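Local coordinates for protein alanine racemase (Actinobacillus succinogenes, PDB 3C3K) that is of uncertain function but has the two-lobed periplasmic binding protein-like fold, as in the ligand-sensing domains of LacI-type regulators, at residues B[29-34]-B[39-44]; B[118-123]-B[153-158]; B[173-178]-B[186-191]. All blocks are in the same frame, centred on the assembly; numbering follows the deposited sequence.

Interaction 1. Residues B[29-34]-B[39-44]; sequences GIEKTA and YRILLC
Ile41 fits its CD1 methyl between Ala34 and Ile30, which lie one helical turn apart, and this aliphatic cluster carries most of the contact. CD1 is 3.5 Å from Ala34 CB, tighter than usual for two carbons, and 3.6 Å from Ile30 CG2. The second torsion of Ile41 (chi2 -62°) bends CD1 back from the extended course and lays it against both helix residues. Ile30 presents its short branch, CG2, and the two isoleucine side chains cross at about a right angle. Beside them Ile41 CG1 packs against the helix backbone, 4.1 Å from Glu31 CA. Ala34 CB also meets Tyr39 CB at 4.0 Å, while the tyrosine ring leads away to lie against Leu11 and Ile254.

This packing closes the first beta-alpha-beta unit of the N-terminal lobe, strand 9-15, helix 21-35 and strand 39-45, in which the helix returns across the parallel sheet. The axes of 29-34 and 39-44 come within 7.7 Å and run nearly antiparallel, at 153°, as expected where a helix turns directly into the next strand.

The polar part of the contact is a single backbone bond at the turn: Tyr39 N donates to Ala34 O over 3.0 Å, which closes the turn between helix and strand.

Charged and polar ends find partners outside. Glu31 uses only its aliphatic part here, and its OE2 bonds to Asn45 ND2 of the second subunit; Tyr39 OH bonds to Asp66 OD2. Strand 39-45 is the outermost of its sheet within the chain, and Leu43 makes backbone hydrogen bonds to the second subunit.

Interaction 2. Residues B[118-123]-B[153-158]; sequences QLVKSG and HGLDYS
Leu119 O, next to the Val120 side chain that meets His153 and Leu155, takes two bonds from Ser122: one from the hydroxyl OG at 3.0 Å, tilted 28° from the carbonyl plane, and a weak one from the backbone N at 3.2 Å. They belong to the end of helix 108-121, closed by a Schellman motif in which Gly123, at positive phi (101°), sends its N to Val120 O at 2.9 Å. The other side of the contact is built alike. Helix 137-152 also stops in a Schellman motif, with Gly154 as its C-prime residue, and the chain then turns toward strand 159-162. Two helix ends of the C-terminal lobe of the periplasmic binding protein-like fold thus meet near the surface.

Val120 carries the contact from the side of helix 108-121, and its two methyls divide the work. CG1 sits over one face of the His153 imidazole, 3.9 Å above the plane and practically over the centre of the ring, a CH-pi contact. The imidazole is held in place by the bond between its NE2 and Asp117 OD1; Asp117 lies one turn before Val120 on the same helix, so helix 108-121 both bonds to NE2 of the ring and covers one face. Such a bond would limit rotation of the ring about its CB-CG bond.

With CG1 anti to the backbone N (chi1 162°), the other methyl, CG2, lies anti to the carbonyl carbon and faces Leu155. The valine and leucine side chains slide past each other in opposite directions, and Leu155 also rests on Leu150 of helix 137-152. Val120 continues inward onto Ile127 of strand 127-131. Besides touching the ring near His153 CD2, CG2 comes within 3.5 Å of Leu155 CD1.

Interaction 3. Residues B[173-178]-B[186-191]; sequences LATFSL and DAIFAI
No flat group separates Thr175 and Leu178 from Ile188; the contact is aliphatic, and the two rings of the segments face other parts of the lobe. Phe176 packs on Ala202 and Ser206, whereas Phe189, on the far side of the strand from Ile188, lies against Leu129 and Phe219.

From the strand, one methyl does the touching. Ile188 extends fully (chi2 173°), carrying CD1 out from the sheet to a place between two helix residues three positions apart. It comes 3.8 Å from Thr175 CG2, the two side chains crossing at a slant, and 4.1 Å from Leu178 CD1, which it meets tip to tip. The distances are those of ordinary van der Waals contact, without strain.

The Thr175 hydroxyl OG1 bonds to Gly171 O, one turn earlier, so this buried polar atom has a partner within the apolar surroundings. The same rotamer (chi1 of OG1 -58°) sets CG2 anti to the backbone N and turns it toward Ile188. The apolar packing continues beyond the two segments, for Thr175 also touches Ile130 and, on helix 193-205, Ala199 and Ala202, while Leu178 reaches Arg159 and Ser161.

Strand 127-131 lies between 159-162 and 187-190 in the parallel sheet, so helix 168-179 spans it in passing from one to the other: a beta-alpha-beta crossover that skips a strand, characteristic of the Rossmann-like lobes of periplasmic binding proteins.

From the N terminus the three contacts follow in series, none nesting in or crossing another. Interaction 1 closes a short turn, four residues long, between helix and strand in the N-terminal lobe, beside the second subunit. Interaction 2 spans a longer loop that contains strand 127-131 and helix 137-152, joining two helix ends in the C-terminal lobe. Interaction 3 then closes the seven-residue connection between helix 168-179 and strand 187-190 of the same lobe. Interactions 2 and 3, with centres about 15 Å apart, touch through Leu119 and Ala187; interaction 1 lies on the opposite side of the chain's centre, its centre about 42 Å from that of interaction 2.

Interaction 1. Residues B[29-34]-B[39-44]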
loop_
_atom_site.group_PDB
_atom_site.type_symbol
_atom_site.label_atom_id
_atom_site.label_comp_id
_atom_site.label_asym_id
_atom_site.label_seq_id
_atom_site.Cartn_x
_atom_site.Cartn_y
_atom_site.Cartn_z
ATOM N N GLY B 29 10.896 -2.934 6.975
ATOM C CA GLY B 29 12.260 -3.006 7.477
ATOM C C GLY B 29 12.297 -2.531 8.923
ATOM O O GLY B 29 13.003 -3.093 9.762
ATOM N N ILE B 30 11.512 -1.505 9.232
ATOM C CA ILE B 30 11.419 -1.072 10.608
ATOM C C ILE B 30 11.047 -2.284 11.488
ATOM O O ILE B 30 11.763 -2.570 12.478
ATOM C CB ILE B 30 10.440 0.122 10.782
ATOM C CG1 ILE B 30 11.116 1.378 10.250
ATOM C CG2 ILE B 30 10.063 0.321 12.203
ATOM C CD1 ILE B 30 10.164 2.588 10.033
ATOM N N GLU B 31 9.961 -2.997 11.125
ATOM C CA GLU B 31 9.427 -4.094 11.923
ATOM C C GLU B 31 10.450 -5.203 12.063
ATOM O O GLU B 31 10.584 -5.796 13.115
ATOM C CB GLU B 31 8.215 -4.707 11.243
ATOM C CG GLU B 31 6.998 -3.843 11.176
ATOM C CD GLU B 31 5.916 -4.411 10.228
ATOM O OE1 GLU B 31 6.238 -5.118 9.217
ATOM O OE2 GLU B 31 4.743 -4.149 10.535
ATOM N N LYS B 32 11.191 -5.473 11.006
ATOM C CA LYS B 32 12.145 -6.579 11.061
ATOM C C LYS B 32 13.179 -6.301 12.109
ATOM O O LYS B 32 13.423 -7.144 12.914
ATOM C CB LYS B 32 12.836 -6.786 9.737
ATOM C CG LYS B 32 12.057 -7.730 8.814
ATOM C CD LYS B 32 12.699 -7.664 7.455
ATOM C CE LYS B 32 14.186 -8.050 7.628
ATOM N NZ LYS B 32 14.812 -8.373 6.311
ATOM N N THR B 33 13.779 -5.115 12.085
ATOM C CA THR B 33 14.807 -4.792 13.085
ATOM C C THR B 33 14.255 -4.603 14.461
ATOM O O THR B 33 14.853 -5.095 15.402
ATOM C CB THR B 33 15.772 -3.709 12.627
ATOM O OG1 THR B 33 16.391 -4.193 11.420
ATOM C CG2 THR B 33 16.873 -3.457 13.667
ATOM N N ALA B 34 13.115 -3.913 14.589
ATOM C CA ALA B 34 12.525 -3.649 15.909
ATOM C C ALA B 34 12.176 -4.953 16.612
ATOM O O ALA B 34 12.506 -5.103 17.786
ATOM C CB ALA B 34 11.296 -2.687 15.805
ATOM N N TYR B 39 11.019 -4.983 20.445
ATOM C CA TYR B 39 10.033 -3.913 20.243
ATOM C C TYR B 39 8.979 -4.338 19.273
ATOM O O TYR B 39 9.276 -5.067 18.347
ATOM C CB TYR B 39 10.729 -2.663 19.718
ATOM C CG TYR B 39 11.546 -1.979 20.772
ATOM C CD1 TYR B 39 10.967 -1.029 21.623
ATOM C CD2 TYR B 39 12.900 -2.232 20.904
ATOM C CE1 TYR B 39 11.689 -0.419 22.619
ATOM C CE2 TYR B 39 13.635 -1.617 21.914
ATOM C CZ TYR B 39 13.009 -0.689 22.741
ATOM O OH TYR B 39 13.714 -0.047 23.720
ATOM N N ARG B 40 7.756 -3.859 19.501
ATOM C CA ARG B 40 6.697 -3.847 18.509
ATOM C C ARG B 40 6.397 -2.399 18.065
ATOM O O ARG B 40 6.857 -1.428 18.677
ATOM C CB ARG B 40 5.407 -4.474 19.089
ATOM C CG ARG B 40 5.617 -5.803 19.796
ATOM C CD ARG B 40 5.960 -6.836 18.752
ATOM N NE ARG B 40 6.089 -8.163 19.322
ATOM C CZ ARG B 40 6.173 -9.287 18.623
ATOM N NH1 ARG B 40 6.195 -9.282 17.291
ATOM N NH2 ARG B 40 6.313 -10.421 19.280
ATOM N N ILE B 41 5.612 -2.263 17.012
ATOM C CA ILE B 41 5.557 -1.016 16.281
ATOM C C ILE B 41 4.147 -0.439 16.296
ATOM O O ILE B 41 3.189 -1.143 16.007
ATOM C CB ILE B 41 6.010 -1.298 14.804
ATOM C CG1 ILE B 41 7.494 -1.782 14.747
ATOM C CG2 ILE B 41 5.796 -0.124 13.915
ATOM C CD1 ILE B 41 8.468 -0.748 15.273
ATOM N N LEU B 42 4.003 0.838 16.637
ATOM C CA LEU B 42 2.714 1.492 16.443
ATOM C C LEU B 42 2.869 2.493 15.317
ATOM O O LEU B 42 3.902 3.219 15.255
ATOM C CB LEU B 42 2.257 2.197 17.689
ATOM C CG LEU B 42 1.607 1.451 18.839
ATOM C CD1 LEU B 42 1.373 2.479 19.929
ATOM C CD2 LEU B 42 0.314 0.756 18.429
ATOM N N LEU B 43 1.894 2.559 14.419
ATOM C CA LEU B 43 1.946 3.512 13.303
ATOM C C LEU B 43 0.995 4.680 13.485
ATOM O O LEU B 43 -0.049 4.553 14.088
ATOM C CB LEU B 43 1.549 2.827 11.976
ATOM C CG LEU B 43 2.322 1.597 11.580
ATOM C CD1 LEU B 43 1.640 1.084 10.332
ATOM C CD2 LEU B 43 3.828 1.924 11.308
ATOM N N CYS B 44 1.321 5.812 12.905
ATOM C CA CYS B 44 0.338 6.891 12.800
ATOM C C CYS B 44 0.463 7.423 11.399
ATOM O O CYS B 44 1.590 7.685 10.926
ATOM C CB CYS B 44 0.628 8.006 13.766
ATOM S SG CYS B 44 -0.680 9.296 13.639
#

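Interaction 2. Residues B[118-123]-B[153-158]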
loop_
_atom_site.group_PDB
_atom_site.type_symbol
_atom_site.label_atom_id
_atom_site.label_comp_id
_atom_site.label_asym_id
_atom_site.label_seq_id
_atom_site.Cartn_x
_atom_site.Cartn_y
_atom_site.Cartn_z
ATOM N N GLN B 118 20.401 10.590 -18.143
ATOM C CA GLN B 118 20.173 9.374 -18.924
ATOM C C GLN B 118 19.156 9.597 -20.019
ATOM O O GLN B 118 19.363 9.189 -21.145
ATOM C CB GLN B 118 19.697 8.214 -18.057
ATOM C CG GLN B 118 20.666 7.788 -16.981
ATOM C CD GLN B 118 22.072 7.849 -17.428
ATOM O OE1 GLN B 118 22.484 7.087 -18.302
ATOM N NE2 GLN B 118 22.855 8.725 -16.799
ATOM N N LEU B 119 18.041 10.241 -19.690
ATOM C CA LEU B 119 17.104 10.659 -20.725
ATOM C C LEU B 119 17.761 11.494 -21.843
ATOM O O LEU B 119 17.499 11.253 -22.996
ATOM C CB LEU B 119 15.856 11.341 -20.139
ATOM C CG LEU B 119 14.991 10.447 -19.261
ATOM C CD1 LEU B 119 14.076 11.284 -18.355
ATOM C CD2 LEU B 119 14.172 9.446 -20.098
ATOM N N VAL B 120 18.603 12.451 -21.511
ATOM C CA VAL B 120 19.266 13.288 -22.539
ATOM C C VAL B 120 20.250 12.485 -23.373
ATOM O O VAL B 120 20.315 12.683 -24.586
ATOM C CB VAL B 120 19.971 14.492 -21.876
ATOM C CG1 VAL B 120 21.061 15.173 -22.810
ATOM C CG2 VAL B 120 18.935 15.502 -21.400
ATOM N N LYS B 121 20.963 11.533 -22.753
ATOM C CA LYS B 121 21.852 10.651 -23.471
ATOM C C LYS B 121 21.102 9.829 -24.494
ATOM O O LYS B 121 21.619 9.501 -25.556
ATOM C CB LYS B 121 22.573 9.677 -22.501
ATOM C CG LYS B 121 23.984 10.107 -22.097
ATOM C CD LYS B 121 24.650 9.088 -21.164
ATOM C CE LYS B 121 25.006 7.807 -21.928
ATOM N NZ LYS B 121 26.431 7.345 -21.678
ATOM N N SER B 122 19.883 9.432 -24.158
ATOM C CA SER B 122 19.138 8.575 -25.047
ATOM C C SER B 122 18.473 9.424 -26.115
ATOM O O SER B 122 17.756 8.888 -26.926
ATOM C CB SER B 122 18.124 7.737 -24.277
ATOM O OG SER B 122 16.969 8.505 -24.010
ATOM N N GLY B 123 18.725 10.747 -26.124
ATOM C CA GLY B 123 18.259 11.589 -27.229
ATOM C C GLY B 123 17.000 12.406 -26.940
ATOM O O GLY B 123 16.531 13.116 -27.815
ATOM N N HIS B 153 21.944 21.209 -19.523
ATOM C CA HIS B 153 22.033 20.647 -20.887
ATOM C C HIS B 153 21.526 21.626 -21.938
ATOM O O HIS B 153 21.368 21.289 -23.088
ATOM C CB HIS B 153 21.255 19.323 -20.960
ATOM C CG HIS B 153 21.948 18.191 -20.262
ATOM N ND1 HIS B 153 23.189 17.727 -20.646
ATOM C CD2 HIS B 153 21.584 17.456 -19.179
ATOM C CE1 HIS B 153 23.539 16.726 -19.853
ATOM N NE2 HIS B 153 22.593 16.552 -18.943
ATOM N N GLY B 154 21.228 22.840 -21.514
ATOM C CA GLY B 154 20.768 23.856 -22.447
ATOM C C GLY B 154 19.464 23.523 -23.145
ATOM O O GLY B 154 19.283 23.921 -24.253
ATOM N N LEU B 155 18.590 22.738 -22.507
ATOM C CA LEU B 155 17.310 22.374 -23.073
ATOM C C LEU B 155 16.341 23.548 -22.915
ATOM O O LEU B 155 16.279 24.177 -21.887
ATOM C CB LEU B 155 16.775 21.070 -22.449
ATOM C CG LEU B 155 17.768 19.863 -22.507
ATOM C CD1 LEU B 155 17.327 18.611 -21.821
ATOM C CD2 LEU B 155 18.109 19.477 -23.946
ATOM N N ASP B 156 15.543 23.818 -23.931
ATOM C CA ASP B 156 14.589 24.915 -23.834
ATOM C C ASP B 156 13.264 24.519 -23.107
ATOM O O ASP B 156 12.619 25.346 -22.421
ATOM C CB ASP B 156 14.297 25.388 -25.237
ATOM C CG ASP B 156 13.615 26.779 -25.256
ATOM O OD1 ASP B 156 13.485 27.450 -24.183
ATOM O OD2 ASP B 156 13.206 27.179 -26.351
ATOM N N TYR B 157 12.887 23.255 -23.207
ATOM C CA TYR B 157 11.618 22.779 -22.643
ATOM C C TYR B 157 11.754 22.425 -21.176
ATOM O O TYR B 157 12.662 21.638 -20.754
ATOM C CB TYR B 157 11.131 21.540 -23.415
ATOM C CG TYR B 157 9.847 20.869 -22.938
ATOM C CD1 TYR B 157 8.651 21.048 -23.618
ATOM C CD2 TYR B 157 9.856 19.994 -21.853
ATOM C CE1 TYR B 157 7.481 20.413 -23.199
ATOM C CE2 TYR B 157 8.714 19.386 -21.410
ATOM C CZ TYR B 157 7.522 19.587 -22.092
ATOM O OH TYR B 157 6.397 18.940 -21.683
ATOM N N SER B 158 10.788 22.952 -20.439
ATOM C CA SER B 158 10.621 22.686 -19.051
ATOM C C SER B 158 9.152 22.557 -18.810
ATOM O O SER B 158 8.352 23.412 -19.311
ATOM C CB SER B 158 11.042 23.919 -18.256
ATOM O OG SER B 158 11.740 23.490 -17.165
#

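Interaction 3. Residues B[173-178]-B[186-191]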
loop_
_atom_site.group_PDB
_atom_site.type_symbol
_atom_site.label_atom_id
_atom_site.label_comp_id
_atom_site.label_asym_id
_atom_site.label_seq_id
_atom_site.Cartn_x
_atom_site.Cartn_y
_atom_site.Cartn_z
ATOM N N LEU B 173 -4.055 12.058 -14.953
ATOM C CA LEU B 173 -4.464 13.467 -15.058
ATOM C C LEU B 173 -3.295 14.486 -15.261
ATOM O O LEU B 173 -3.369 15.396 -16.130
ATOM C CB LEU B 173 -5.223 13.830 -13.805
ATOM C CG LEU B 173 -6.474 12.994 -13.622
ATOM C CD1 LEU B 173 -7.147 13.315 -12.249
ATOM C CD2 LEU B 173 -7.428 13.310 -14.757
ATOM N N ALA B 174 -2.244 14.370 -14.449
ATOM C CA ALA B 174 -1.015 15.075 -14.694
ATOM C C ALA B 174 -0.545 14.876 -16.171
ATOM O O ALA B 174 -0.155 15.805 -16.844
ATOM C CB ALA B 174 0.087 14.583 -13.716
ATOM N N THR B 175 -0.569 13.656 -16.668
ATOM C CA THR B 175 -0.128 13.397 -17.998
ATOM C C THR B 175 -1.017 14.047 -19.064
ATOM O O THR B 175 -0.512 14.647 -19.997
ATOM C CB THR B 175 0.043 11.890 -18.224
ATOM O OG1 THR B 175 0.987 11.397 -17.244
ATOM C CG2 THR B 175 0.477 11.617 -19.633
ATOM N N PHE B 176 -2.316 13.918 -18.937
ATOM C CA PHE B 176 -3.208 14.566 -19.892
ATOM C C PHE B 176 -2.916 16.070 -19.914
ATOM O O PHE B 176 -2.765 16.650 -20.962
ATOM C CB PHE B 176 -4.687 14.238 -19.598
ATOM C CG PHE B 176 -5.077 12.817 -20.013
ATOM C CD1 PHE B 176 -4.864 12.372 -21.290
ATOM C CD2 PHE B 176 -5.610 11.910 -19.087
ATOM C CE1 PHE B 176 -5.199 11.085 -21.642
ATOM C CE2 PHE B 176 -5.973 10.636 -19.462
ATOM C CZ PHE B 176 -5.767 10.221 -20.691
ATOM N N SER B 177 -2.691 16.660 -18.769
ATOM C CA SER B 177 -2.384 18.088 -18.687
ATOM C C SER B 177 -1.113 18.450 -19.456
ATOM O O SER B 177 -1.084 19.499 -20.099
ATOM C CB SER B 177 -2.237 18.467 -17.222
ATOM O OG SER B 177 -1.924 19.855 -17.091
ATOM N N LEU B 178 -0.081 17.583 -19.445
ATOM C CA LEU B 178 1.203 17.858 -20.158
ATOM C C LEU B 178 1.098 17.640 -21.651
ATOM O O LEU B 178 1.819 18.258 -22.445
ATOM C CB LEU B 178 2.341 16.959 -19.642
ATOM C CG LEU B 178 2.775 17.082 -18.168
ATOM C CD1 LEU B 178 3.559 15.844 -17.796
ATOM C CD2 LEU B 178 3.592 18.332 -17.912
ATOM N N ASP B 186 8.640 14.592 -24.918
ATOM C CA ASP B 186 9.080 13.315 -25.404
ATOM C C ASP B 186 9.535 12.437 -24.229
ATOM O O ASP B 186 10.069 11.343 -24.447
ATOM C CB ASP B 186 10.196 13.461 -26.490
ATOM C CG ASP B 186 11.440 14.220 -25.994
ATOM O OD1 ASP B 186 11.538 14.466 -24.771
ATOM O OD2 ASP B 186 12.313 14.614 -26.831
ATOM N N ALA B 187 9.369 12.901 -22.989
ATOM C CA ALA B 187 9.718 12.079 -21.831
ATOM C C ALA B 187 9.137 12.613 -20.568
ATOM O O ALA B 187 8.954 13.858 -20.433
ATOM C CB ALA B 187 11.217 11.913 -21.685
ATOM N N ILE B 188 8.727 11.681 -19.702
ATOM C CA ILE B 188 8.027 12.022 -18.466
ATOM C C ILE B 188 8.731 11.322 -17.326
ATOM O O ILE B 188 8.894 10.076 -17.321
ATOM C CB ILE B 188 6.495 11.680 -18.484
ATOM C CG1 ILE B 188 5.723 12.600 -19.461
ATOM C CG2 ILE B 188 5.902 11.984 -17.137
ATOM C CD1 ILE B 188 4.272 12.225 -19.673
ATOM N N PHE B 189 9.193 12.145 -16.386
ATOM C CA PHE B 189 9.845 11.683 -15.196
ATOM C C PHE B 189 8.878 11.949 -14.021
ATOM O O PHE B 189 8.567 13.103 -13.758
ATOM C CB PHE B 189 11.129 12.504 -15.001
ATOM C CG PHE B 189 11.876 12.219 -13.708
ATOM C CD1 PHE B 189 11.791 10.953 -13.089
ATOM C CD2 PHE B 189 12.743 13.192 -13.163
ATOM C CE1 PHE B 189 12.471 10.714 -11.930
ATOM C CE2 PHE B 189 13.452 12.949 -11.989
ATOM C CZ PHE B 189 13.330 11.703 -11.378
ATOM N N ALA B 190 8.376 10.872 -13.385
ATOM C CA ALA B 190 7.538 11.015 -12.189
ATOM C C ALA B 190 8.262 10.658 -10.916
ATOM O O ALA B 190 9.094 9.725 -10.877
ATOM C CB ALA B 190 6.242 10.240 -12.325
ATOM N N ILE B 191 7.899 11.398 -9.883
ATOM C CA ILE B 191 8.432 11.378 -8.512
ATOM C C ILE B 191 7.987 10.134 -7.686
ATOM O O ILE B 191 8.426 9.939 -6.540
ATOM C CB ILE B 191 7.982 12.718 -7.895
ATOM C CG1 ILE B 191 9.101 13.738 -7.896
ATOM C CG2 ILE B 191 7.032 12.653 -6.713
ATOM C CD1 ILE B 191 9.888 13.664 -9.083
#